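Local coordinates for nitronate monooxygenase family protein (Pseudomonas aeruginosa, PDB 4QIT) that uses flavin mononucleotide and molecular oxygen to denitrify alkyl nitronates oxidatively, with the toxin propionate 3-nitronate as its best substrate, at residues Arg284-Arg289 with Gln330-Gly335; Val160-Pro165 with Asp177-Gln182; Leu15-Pro20 with Gly42-Ile47. The protein carries 1 engineered substitution. All blocks are in the same frame, centred on the assembly; numbering follows the deposited sequence.

Contact 1. Residues Arg284-Arg289 with Gln330-Gly335; sequences RGLPNR and QWAGQG. With FMN (flavin mononucleotide), chain C; NIE (nitroethane), chain D.
The amide of Leu-286 donates to Gln-330 O at 3.0 Å in a nearly straight bond (170° at the hydrogen), and, on the far side of the bridged pair, Ala-332 N reaches Arg-284 O over a longer 3.3 Å. Together they make a single beta bridge between Gly-285 and Trp-331, by which the loop ahead of helix 344-355 is fastened to strand 283-285, the middle strand of a small antiparallel sheet in this TIM-barrel flavoenzyme. The CA atoms of the bridged pair are 3.8 Å apart, and glycine, with no side chain, permits so close an approach. One water extends the backbone link, donating to Leu-286 O and accepting from Gln-330 N; a second joins Asn-288 ND2 to Gln-330 OE1, which also takes a bond from Arg-268.

Arg-284 runs straight to CD with CG anti to its backbone N (chi1 180°), then bends so that the guanidinium crosses Gln-334. The Gln-334 amide nitrogen sits over one guanidinium face, toward the rim, with the two planes 45° apart. Both groups are donors, so this is contact over a face and not a hydrogen bond. Their polar partners lie elsewhere: Arg-284 NH2 on Ile-184 O and NH1 on Thr-272 OG1, while Gln-334 donates to Ala-201 O and accepts from Gly-203 N, both of the second subunit.

Apolar packing is slight: Leu-286 CD2 meets Ala-332 CB at 3.9 Å. The bridge probably helps to hold Gly-333, whose CA passes FMN O2P at 3.7 Å, and Trp-331 beside the flavin. Arg-284 O lies near the ring plane at the CE3 edge, 3.2 Å from that atom. Nitroethane comes instead over a face of the indole, its O5 standing 2.7 Å from Trp-331 NE1.

Contact 2. Residues Val160-Pro165 with Asp177-Gln182; sequences VCATTP and DAVVAQ. With FMN (flavin mononucleotide), chain C.
Val-160, Cys-161 and Ala-162 run parallel to Val-179, Val-180 and Ala-181, the two short strands turned 38° against each other and tied by four backbone hydrogen bonds. In order along the chain these are Val-160 N to Ala-178 O (3.3 Å), Val-180 N to Val-160 O (2.9 Å), Ala-162 N to Val-180 O and Gln-182 N to Ala-162 O. Three of these carbonyls, those of Val-160, Val-180 and Ala-162, also receive CA-H contacts, the shortest from Cys-161 CA to Val-180 O at 3.2 Å.

On the face with Val-160, Ala-162, Val-179 and Ala-181, the CG2 branch of Val-179 reaches Ala-162 CB at 3.7 Å. That branch stands anti to the Val-179 backbone N, which turns it over the neighbouring strand, while Val-171 of helix 165-173 packs against both Val-160 and Val-179. This is the beta-alpha-beta crossover of a TIM barrel: strand 157-162, helix 165-173 and strand 178-182, with the helix on the outside. Thr-164 is its N-cap, its OG1 accepting from Glu-167 N.

Cys-161 and Val-180 share the other face. With chi1 at 179°, Cys-161 SG is carried along the strand toward Gln-182, and meets its CB at 3.5 Å.

Gln-182 ends the strand in the flavin pocket. Its extended side chain lies alongside Thr-163, both pointing the same way, with Thr-163 CG2 resting 3.6 Å from Gln-182 OE1. Three bonds fix the rotation of the amide: OE1 accepts from Gly-191 N, while NE2 donates to Ser-189 O and to the ribityl hydroxyl O3' of the flavin mononucleotide. The last of these is 3.1 Å from NE2 to O3', with 163° at the hydrogen. Thr-163 OG1, for its part, pairs with Glu-167.

Contact 3. Residues Leu15-Pro20 with Gly42-Ile47; sequences LGIQQP and GGLGSI
Gly-42 O is gripped by two successive amides of the facing loop, Gln-19 N at 2.8 Å and, weakly, Gln-18 N at 3.2 Å. Both bonds are bent, the stronger to 139° at the hydrogen. Here the entries to the first two strands of the TIM barrel meet: the loop between helix 8-14 and strand 21-23 touches the turn between helix 32-41 and strand 45-48, at the end of the barrel where the strands begin. Gly-42 finishes its helix in a Schellman motif, and its positive phi (124°) turns the chain toward the next strand.

The buried, closely packed part takes in this doubly bonded carbonyl and an apolar cluster next to it. Leu-44 points at the opposite loop and splits its two methyls between two partners, CD2 against Leu-15 CD2 at 3.7 Å and CD1 against Ile-17 CG2 at 4.0 Å. Both side chains cross Leu-44 at roughly right angles. Ile-17 has CG1 lodged between its backbone N and carbonyl carbon (chi1 69°); with chi2 extended, this carries CD1 to Leu-44 CB, while CG2 lies near Gly-43 O. Pro-71 packs against both Ile-17 and Leu-44, and strand 21-23 contributes Ile-22 beside Leu-44.

Toward solvent the contact thins out into the ends of two glutamines. Gln-18 is exposed and Gln-19 partly so; each bends at chi2, and their amide ends lead away from the helix-to-strand turn. What stays behind is aliphatic: Gln-18 CB lies 3.8 Å from Gly-42 O, and Gln-19 CB approaches that same oxygen to 3.5 Å.

Contacts 2 and 3 belong to the same parallel barrel sheet but to different places in it, their centres about 18 Å apart. Contact 2 is strand pairing in the buried wall, with regular backbone bonds and a polar end that faces the cofactor; contact 3 lies where strands start, bonded through one shared carbonyl and reaching solvent along one margin. Contact 1 lies outside the barrel sheet but is just as buried as contact 2, joining a small antiparallel sheet to an irregular loop, and adds waters and a subunit neighbour. Contacts 1 and 2 both touch the flavin, though their nearest atoms are about 8 Å apart: 330-335 passes its phosphate and ring methyl, 177-182 its ribityl chain.

Contact 1. Residues Arg284-Arg289 with Gln330-Gly335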
loop_
_atom_site.group_PDB
_atom_site.type_symbol
_atom_site.label_atom_id
_atom_site.label_comp_id
_atom_site.label_asym_id
_atom_site.label_seq_id
_atom_site.Cartn_x
_atom_site.Cartn_y
_atom_site.Cartn_z
ATOM N N ARG A 284 -2.138 -2.601 -11.894
ATOM C CA ARG A 284 -3.203 -1.845 -11.261
ATOM C C ARG A 284 -3.963 -0.949 -12.235
ATOM O O ARG A 284 -3.368 -0.134 -12.940
ATOM C CB ARG A 284 -2.651 -0.984 -10.126
ATOM C CG ARG A 284 -3.757 -0.156 -9.435
ATOM C CD ARG A 284 -3.230 0.741 -8.297
ATOM N NE ARG A 284 -2.579 -0.049 -7.251
ATOM C CZ ARG A 284 -3.214 -0.822 -6.377
ATOM N NH1 ARG A 284 -4.544 -0.926 -6.392
ATOM N NH2 ARG A 284 -2.500 -1.516 -5.498
ATOM N N GLY A 285 -5.283 -1.071 -12.244
ATOM C CA GLY A 285 -6.082 -0.169 -13.054
ATOM C C GLY A 285 -7.517 -0.098 -12.597
ATOM O O GLY A 285 -7.865 -0.585 -11.521
ATOM N N LEU A 286 -8.351 0.520 -13.426
ATOM C CA LEU A 286 -9.778 0.662 -13.133
ATOM C C LEU A 286 -10.473 -0.644 -13.523
ATOM O O LEU A 286 -10.508 -1.005 -14.702
ATOM C CB LEU A 286 -10.355 1.846 -13.928
ATOM C CG LEU A 286 -9.596 3.168 -13.784
ATOM C CD1 LEU A 286 -10.137 4.254 -14.706
ATOM C CD2 LEU A 286 -9.642 3.663 -12.358
ATOM N N PRO A 287 -11.005 -1.377 -12.537
ATOM C CA PRO A 287 -11.487 -2.739 -12.801
ATOM C C PRO A 287 -12.648 -2.800 -13.794
ATOM O O PRO A 287 -13.547 -1.948 -13.818
ATOM C CB PRO A 287 -11.916 -3.253 -11.414
ATOM C CG PRO A 287 -12.044 -2.025 -10.569
ATOM C CD PRO A 287 -11.089 -1.014 -11.108
ATOM N N ASN A 288 -12.599 -3.825 -14.631
ATOM C CA ASN A 288 -13.631 -4.060 -15.628
ATOM C C ASN A 288 -13.759 -5.562 -15.868
ATOM O O ASN A 288 -13.377 -6.357 -15.017
ATOM C CB ASN A 288 -13.344 -3.274 -16.912
ATOM C CG ASN A 288 -12.021 -3.651 -17.561
ATOM O OD1 ASN A 288 -11.452 -4.714 -17.306
ATOM N ND2 ASN A 288 -11.537 -2.772 -18.433
ATOM N N ARG A 289 -14.260 -5.962 -17.034
ATOM C CA ARG A 289 -14.509 -7.386 -17.269
ATOM C C ARG A 289 -13.240 -8.238 -17.392
ATOM O O ARG A 289 -13.290 -9.462 -17.210
ATOM C CB ARG A 289 -15.448 -7.576 -18.467
ATOM C CG ARG A 289 -16.793 -6.902 -18.249
ATOM C CD ARG A 289 -17.750 -7.159 -19.401
ATOM N NE ARG A 289 -18.073 -8.577 -19.544
ATOM C CZ ARG A 289 -18.725 -9.078 -20.588
ATOM N NH1 ARG A 289 -19.109 -8.279 -21.566
ATOM N NH2 ARG A 289 -18.979 -10.377 -20.654
ATOM N N GLN A 330 -7.113 0.236 -18.627
ATOM C CA GLN A 330 -7.211 1.609 -18.154
ATOM C C GLN A 330 -6.445 1.713 -16.852
ATOM O O GLN A 330 -7.017 1.744 -15.762
ATOM C CB GLN A 330 -8.688 2.013 -18.022
ATOM C CG GLN A 330 -9.371 2.059 -19.407
ATOM C CD GLN A 330 -10.885 2.088 -19.353
ATOM O OE1 GLN A 330 -11.498 1.728 -18.353
ATOM N NE2 GLN A 330 -11.501 2.508 -20.458
ATOM N N TRP A 331 -5.123 1.734 -16.978
ATOM C CA TRP A 331 -4.262 1.731 -15.805
ATOM C C TRP A 331 -4.362 3.044 -15.014
ATOM O O TRP A 331 -4.492 4.126 -15.579
ATOM C CB TRP A 331 -2.816 1.477 -16.216
ATOM C CG TRP A 331 -2.606 0.274 -17.106
ATOM C CD1 TRP A 331 -2.052 0.271 -18.354
ATOM C CD2 TRP A 331 -2.952 -1.087 -16.813
ATOM N NE1 TRP A 331 -2.022 -1.016 -18.852
ATOM C CE2 TRP A 331 -2.565 -1.857 -17.934
ATOM C CE3 TRP A 331 -3.549 -1.718 -15.725
ATOM C CZ2 TRP A 331 -2.758 -3.244 -17.974
ATOM C CZ3 TRP A 331 -3.745 -3.097 -15.779
ATOM C CH2 TRP A 331 -3.344 -3.838 -16.893
ATOM N N ALA A 332 -4.291 2.933 -13.692
ATOM C CA ALA A 332 -4.398 4.083 -12.811
ATOM C C ALA A 332 -3.901 3.707 -11.424
ATOM O O ALA A 332 -4.137 2.591 -10.967
ATOM C CB ALA A 332 -5.848 4.573 -12.744
ATOM N N GLY A 333 -3.214 4.648 -10.776
ATOM C CA GLY A 333 -2.729 4.479 -9.414
ATOM C C GLY A 333 -3.781 4.836 -8.377
ATOM O O GLY A 333 -4.878 5.313 -8.713
ATOM N N GLN A 334 -3.436 4.651 -7.109
ATOM C CA GLN A 334 -4.408 4.831 -6.035
ATOM C C GLN A 334 -4.719 6.304 -5.758
ATOM O O GLN A 334 -5.623 6.601 -4.981
ATOM C CB GLN A 334 -3.963 4.093 -4.769
ATOM C CG GLN A 334 -4.020 2.573 -4.914
ATOM C CD GLN A 334 -3.618 1.853 -3.642
ATOM O OE1 GLN A 334 -2.813 2.355 -2.862
ATOM N NE2 GLN A 334 -4.204 0.675 -3.412
ATOM N N GLY A 335 -4.005 7.218 -6.407
ATOM C CA GLY A 335 -4.354 8.631 -6.352
ATOM C C GLY A 335 -5.231 9.084 -7.506
ATOM O O GLY A 335 -5.372 10.294 -7.726
HETATM N N1 FMN C . 6.242 1.525 -15.948
HETATM C C2 FMN C . 7.174 1.003 -16.835
HETATM O O2 FMN C . 8.290 0.712 -16.423
HETATM N N3 FMN C . 6.882 0.833 -18.170
HETATM C C4 FMN C . 5.621 1.163 -18.619
HETATM O O4 FMN C . 5.309 1.017 -19.798
HETATM C C4A FMN C . 4.686 1.673 -17.737
HETATM N N5 FMN C . 3.442 1.987 -18.218
HETATM C C5A FMN C . 2.487 2.516 -17.384
HETATM C C6 FMN C . 1.246 2.831 -17.921
HETATM C C7 FMN C . 0.257 3.377 -17.128
HETATM C C7M FMN C . -1.050 3.713 -17.787
HETATM C C8 FMN C . 0.499 3.588 -15.770
HETATM C C8M FMN C . -0.576 4.162 -14.892
HETATM C C9 FMN C . 1.750 3.262 -15.233
HETATM C C9A FMN C . 2.760 2.725 -16.039
HETATM N N10 FMN C . 4.020 2.397 -15.537
HETATM C C10 FMN C . 4.981 1.862 -16.392
HETATM C "C1'" FMN C . 4.329 2.585 -14.073
HETATM C "C2'" FMN C . 4.987 3.919 -13.765
HETATM O "O2'" FMN C . 6.333 3.877 -14.166
HETATM C "C3'" FMN C . 4.956 4.213 -12.272
HETATM O "O3'" FMN C . 5.354 3.098 -11.503
HETATM C "C4'" FMN C . 3.528 4.546 -11.899
HETATM O "O4'" FMN C . 2.919 5.264 -12.956
HETATM C "C5'" FMN C . 3.543 5.422 -10.659
HETATM O "O5'" FMN C . 2.241 5.351 -10.162
HETATM P P FMN C . 1.212 6.550 -10.344
HETATM O O1P FMN C . 1.969 7.832 -10.572
HETATM O O2P FMN C . 0.358 6.570 -9.114
HETATM O O3P FMN C . 0.426 6.203 -11.564
HETATM N N3 NIE D . 1.746 -0.998 -17.798
HETATM C C1 NIE D . 3.599 -2.404 -18.267
HETATM C C2 NIE D . 2.531 -1.514 -18.862
HETATM O O4 NIE D . 2.311 -0.549 -16.805
HETATM O O5 NIE D . 0.435 -1.368 -17.714
HETATM O O HOH W 1 -8.754 -1.328 -16.874
HETATM O O HOH W 2 -13.263 -0.431 -19.117
#

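Contact 2. Residues Val160-Pro165 with Asp177-Gln182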
loop_
_atom_site.group_PDB
_atom_site.type_symbol
_atom_site.label_atom_id
_atom_site.label_comp_id
_atom_site.label_asym_id
_atom_site.label_seq_id
_atom_site.Cartn_x
_atom_site.Cartn_y
_atom_site.Cartn_z
ATOM N N VAL A 160 16.496 1.842 -12.574
ATOM C CA VAL A 160 15.763 0.580 -12.519
ATOM C C VAL A 160 14.701 0.649 -11.430
ATOM O O VAL A 160 14.955 1.156 -10.337
ATOM C CB VAL A 160 16.699 -0.634 -12.246
ATOM C CG1 VAL A 160 15.911 -1.944 -12.318
ATOM C CG2 VAL A 160 17.851 -0.683 -13.237
ATOM N N CYS A 161 13.507 0.152 -11.732
ATOM C CA CYS A 161 12.433 0.100 -10.753
ATOM C C CYS A 161 12.611 -1.063 -9.773
ATOM O O CYS A 161 13.012 -2.174 -10.167
ATOM C CB CYS A 161 11.109 -0.055 -11.491
ATOM S SG CYS A 161 9.685 -0.165 -10.424
ATOM N N ALA A 162 12.327 -0.811 -8.500
ATOM C CA ALA A 162 12.315 -1.871 -7.486
ATOM C C ALA A 162 11.108 -1.691 -6.581
ATOM O O ALA A 162 10.671 -0.554 -6.352
ATOM C CB ALA A 162 13.590 -1.842 -6.667
ATOM N N THR A 163 10.576 -2.798 -6.057
ATOM C CA THR A 163 9.411 -2.742 -5.167
ATOM C C THR A 163 9.732 -3.107 -3.723
ATOM O O THR A 163 8.873 -2.996 -2.856
ATOM C CB THR A 163 8.233 -3.629 -5.652
ATOM O OG1 THR A 163 8.587 -5.016 -5.528
ATOM C CG2 THR A 163 7.843 -3.290 -7.084
ATOM N N THR A 164 10.961 -3.559 -3.473
ATOM C CA THR A 164 11.363 -3.993 -2.133
ATOM C C THR A 164 12.824 -3.648 -1.918
ATOM O O THR A 164 13.561 -3.453 -2.884
ATOM C CB THR A 164 11.258 -5.528 -1.952
ATOM O OG1 THR A 164 12.226 -6.167 -2.800
ATOM C CG2 THR A 164 9.856 -6.040 -2.267
ATOM N N PRO A 165 13.255 -3.604 -0.653
ATOM C CA PRO A 165 14.685 -3.433 -0.359
ATOM C C PRO A 165 15.555 -4.517 -1.002
ATOM O O PRO A 165 16.681 -4.222 -1.427
ATOM C CB PRO A 165 14.725 -3.556 1.161
ATOM C CG PRO A 165 13.403 -2.989 1.599
ATOM C CD PRO A 165 12.430 -3.501 0.568
ATOM N N ASP A 177 22.355 4.135 -11.751
ATOM C CA ASP A 177 22.514 5.475 -11.197
ATOM C C ASP A 177 21.427 5.852 -10.187
ATOM O O ASP A 177 21.646 6.704 -9.334
ATOM C CB ASP A 177 22.535 6.501 -12.325
ATOM C CG ASP A 177 23.715 6.313 -13.263
ATOM O OD1 ASP A 177 24.830 6.728 -12.888
ATOM O OD2 ASP A 177 23.537 5.756 -14.368
ATOM N N ALA A 178 20.252 5.236 -10.308
ATOM C CA ALA A 178 19.155 5.520 -9.391
ATOM C C ALA A 178 18.144 4.383 -9.371
ATOM O O ALA A 178 18.036 3.626 -10.333
ATOM C CB ALA A 178 18.470 6.838 -9.754
ATOM N N VAL A 179 17.418 4.284 -8.261
ATOM C CA VAL A 179 16.364 3.289 -8.113
ATOM C C VAL A 179 15.021 4.013 -8.101
ATOM O O VAL A 179 14.857 5.043 -7.432
ATOM C CB VAL A 179 16.561 2.418 -6.838
ATOM C CG1 VAL A 179 16.514 3.268 -5.559
ATOM C CG2 VAL A 179 15.517 1.302 -6.782
ATOM N N VAL A 180 14.081 3.496 -8.884
ATOM C CA VAL A 180 12.711 4.004 -8.858
ATOM C C VAL A 180 11.923 3.114 -7.912
ATOM O O VAL A 180 11.653 1.944 -8.206
ATOM C CB VAL A 180 12.071 3.999 -10.245
ATOM C CG1 VAL A 180 10.640 4.515 -10.164
ATOM C CG2 VAL A 180 12.895 4.847 -11.227
ATOM N N ALA A 181 11.584 3.666 -6.758
ATOM C CA ALA A 181 10.896 2.926 -5.714
ATOM C C ALA A 181 9.410 2.939 -6.010
ATOM O O ALA A 181 8.748 3.958 -5.797
ATOM C CB ALA A 181 11.167 3.567 -4.380
ATOM N N GLN A 182 8.885 1.814 -6.483
ATOM C CA GLN A 182 7.475 1.732 -6.839
ATOM C C GLN A 182 6.644 1.160 -5.701
ATOM O O GLN A 182 6.733 -0.040 -5.386
ATOM C CB GLN A 182 7.284 0.880 -8.091
ATOM C CG GLN A 182 5.871 0.938 -8.624
ATOM C CD GLN A 182 5.543 -0.223 -9.555
ATOM O OE1 GLN A 182 5.693 -1.380 -9.176
ATOM N NE2 GLN A 182 5.076 0.082 -10.769
HETATM N N1 FMN C . 6.242 1.525 -15.948
HETATM C C2 FMN C . 7.174 1.003 -16.835
HETATM O O2 FMN C . 8.290 0.712 -16.423
HETATM N N3 FMN C . 6.882 0.833 -18.170
HETATM C C4 FMN C . 5.621 1.163 -18.619
HETATM O O4 FMN C . 5.309 1.017 -19.798
HETATM C C4A FMN C . 4.686 1.673 -17.737
HETATM N N5 FMN C . 3.442 1.987 -18.218
HETATM C C5A FMN C . 2.487 2.516 -17.384
HETATM C C6 FMN C . 1.246 2.831 -17.921
HETATM C C7 FMN C . 0.257 3.377 -17.128
HETATM C C7M FMN C . -1.050 3.713 -17.787
HETATM C C8 FMN C . 0.499 3.588 -15.770
HETATM C C8M FMN C . -0.576 4.162 -14.892
HETATM C C9 FMN C . 1.750 3.262 -15.233
HETATM C C9A FMN C . 2.760 2.725 -16.039
HETATM N N10 FMN C . 4.020 2.397 -15.537
HETATM C C10 FMN C . 4.981 1.862 -16.392
HETATM C "C1'" FMN C . 4.329 2.585 -14.073
HETATM C "C2'" FMN C . 4.987 3.919 -13.765
HETATM O "O2'" FMN C . 6.333 3.877 -14.166
HETATM C "C3'" FMN C . 4.956 4.213 -12.272
HETATM O "O3'" FMN C . 5.354 3.098 -11.503
HETATM C "C4'" FMN C . 3.528 4.546 -11.899
HETATM O "O4'" FMN C . 2.919 5.264 -12.956
HETATM C "C5'" FMN C . 3.543 5.422 -10.659
HETATM O "O5'" FMN C . 2.241 5.351 -10.162
HETATM P P FMN C . 1.212 6.550 -10.344
HETATM O O1P FMN C . 1.969 7.832 -10.572
HETATM O O2P FMN C . 0.358 6.570 -9.114
HETATM O O3P FMN C . 0.426 6.203 -11.564
#

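Contact 3. Residues Leu15-Pro20 with Gly42-Ile47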
loop_
_atom_site.group_PDB
_atom_site.type_symbol
_atom_site.label_atom_id
_atom_site.label_comp_id
_atom_site.label_asym_id
_atom_site.label_seq_id
_atom_site.Cartn_x
_atom_site.Cartn_y
_atom_site.Cartn_z
ATOM N N LEU A 15 20.807 14.245 -13.831
ATOM C CA LEU A 15 20.118 14.206 -15.102
ATOM C C LEU A 15 20.319 15.584 -15.701
ATOM O O LEU A 15 20.969 16.416 -15.095
ATOM C CB LEU A 15 18.667 13.780 -14.907
ATOM C CG LEU A 15 18.849 12.252 -14.791
ATOM C CD1 LEU A 15 18.834 11.721 -13.347
ATOM C CD2 LEU A 15 17.979 11.433 -15.734
ATOM N N GLY A 16 19.853 15.858 -16.897
ATOM C CA GLY A 16 20.232 17.171 -17.392
ATOM C C GLY A 16 19.234 18.269 -17.081
ATOM O O GLY A 16 19.112 19.198 -17.865
ATOM N N ILE A 17 18.530 18.178 -15.951
ATOM C CA ILE A 17 17.212 18.820 -15.852
ATOM C C ILE A 17 17.050 19.848 -14.739
ATOM O O ILE A 17 17.893 19.948 -13.848
ATOM C CB ILE A 17 16.094 17.757 -15.726
ATOM C CG1 ILE A 17 16.171 17.045 -14.368
ATOM C CG2 ILE A 17 16.187 16.774 -16.883
ATOM C CD1 ILE A 17 15.290 15.783 -14.267
ATOM N N GLN A 18 15.944 20.589 -14.779
ATOM C CA GLN A 18 15.690 21.638 -13.800
ATOM C C GLN A 18 14.804 21.191 -12.630
ATOM O O GLN A 18 14.941 21.709 -11.524
ATOM C CB GLN A 18 15.077 22.867 -14.483
ATOM C CG GLN A 18 16.000 23.534 -15.494
ATOM C CD GLN A 18 17.252 24.093 -14.848
ATOM O OE1 GLN A 18 17.185 24.768 -13.821
ATOM N NE2 GLN A 18 18.409 23.805 -15.444
ATOM N N GLN A 19 13.889 20.250 -12.874
ATOM C CA GLN A 19 12.902 19.863 -11.861
ATOM C C GLN A 19 12.964 18.370 -11.590
ATOM O O GLN A 19 13.109 17.588 -12.515
ATOM C CB GLN A 19 11.479 20.227 -12.308
ATOM C CG GLN A 19 11.289 21.700 -12.616
ATOM C CD GLN A 19 11.552 22.582 -11.415
ATOM O OE1 GLN A 19 11.469 22.140 -10.264
ATOM N NE2 GLN A 19 11.861 23.851 -11.675
ATOM N N PRO A 20 12.820 17.973 -10.319
ATOM C CA PRO A 20 12.975 16.553 -9.961
ATOM C C PRO A 20 11.688 15.759 -10.166
ATOM O O PRO A 20 11.213 15.075 -9.246
ATOM C CB PRO A 20 13.322 16.621 -8.471
ATOM C CG PRO A 20 12.550 17.814 -7.987
ATOM C CD PRO A 20 12.627 18.821 -9.126
ATOM N N GLY A 42 10.753 21.425 -17.999
ATOM C CA GLY A 42 11.817 21.375 -17.016
ATOM C C GLY A 42 11.990 20.066 -16.265
ATOM O O GLY A 42 12.939 19.924 -15.491
ATOM N N GLY A 43 11.081 19.120 -16.484
ATOM C CA GLY A 43 11.192 17.806 -15.863
ATOM C C GLY A 43 11.839 16.787 -16.783
ATOM O O GLY A 43 12.549 17.155 -17.722
ATOM N N LEU A 44 11.583 15.503 -16.532
ATOM C CA LEU A 44 12.119 14.450 -17.391
ATOM C C LEU A 44 10.967 13.716 -18.056
ATOM O O LEU A 44 10.264 12.927 -17.410
ATOM C CB LEU A 44 12.981 13.471 -16.580
ATOM C CG LEU A 44 13.819 12.462 -17.373
ATOM C CD1 LEU A 44 14.954 13.202 -18.100
ATOM C CD2 LEU A 44 14.374 11.379 -16.457
ATOM N N GLY A 45 10.753 13.982 -19.342
ATOM C CA GLY A 45 9.742 13.266 -20.099
ATOM C C GLY A 45 10.222 11.854 -20.347
ATOM O O GLY A 45 11.437 11.589 -20.318
ATOM N N SER A 46 9.279 10.941 -20.581
ATOM C CA SER A 46 9.634 9.540 -20.817
ATOM C C SER A 46 8.815 8.905 -21.923
ATOM O O SER A 46 7.644 9.240 -22.118
ATOM C CB SER A 46 9.474 8.702 -19.534
ATOM O OG SER A 46 10.158 9.275 -18.428
ATOM N N ILE A 47 9.437 7.978 -22.643
ATOM C CA ILE A 47 8.709 7.085 -23.544
ATOM C C ILE A 47 9.051 5.632 -23.243
ATOM O O ILE A 47 10.111 5.332 -22.682
ATOM C CB ILE A 47 8.983 7.363 -25.044
ATOM C CG1 ILE A 47 10.480 7.274 -25.353
ATOM C CG2 ILE A 47 8.396 8.718 -25.463
ATOM C CD1 ILE A 47 10.831 7.406 -26.845
#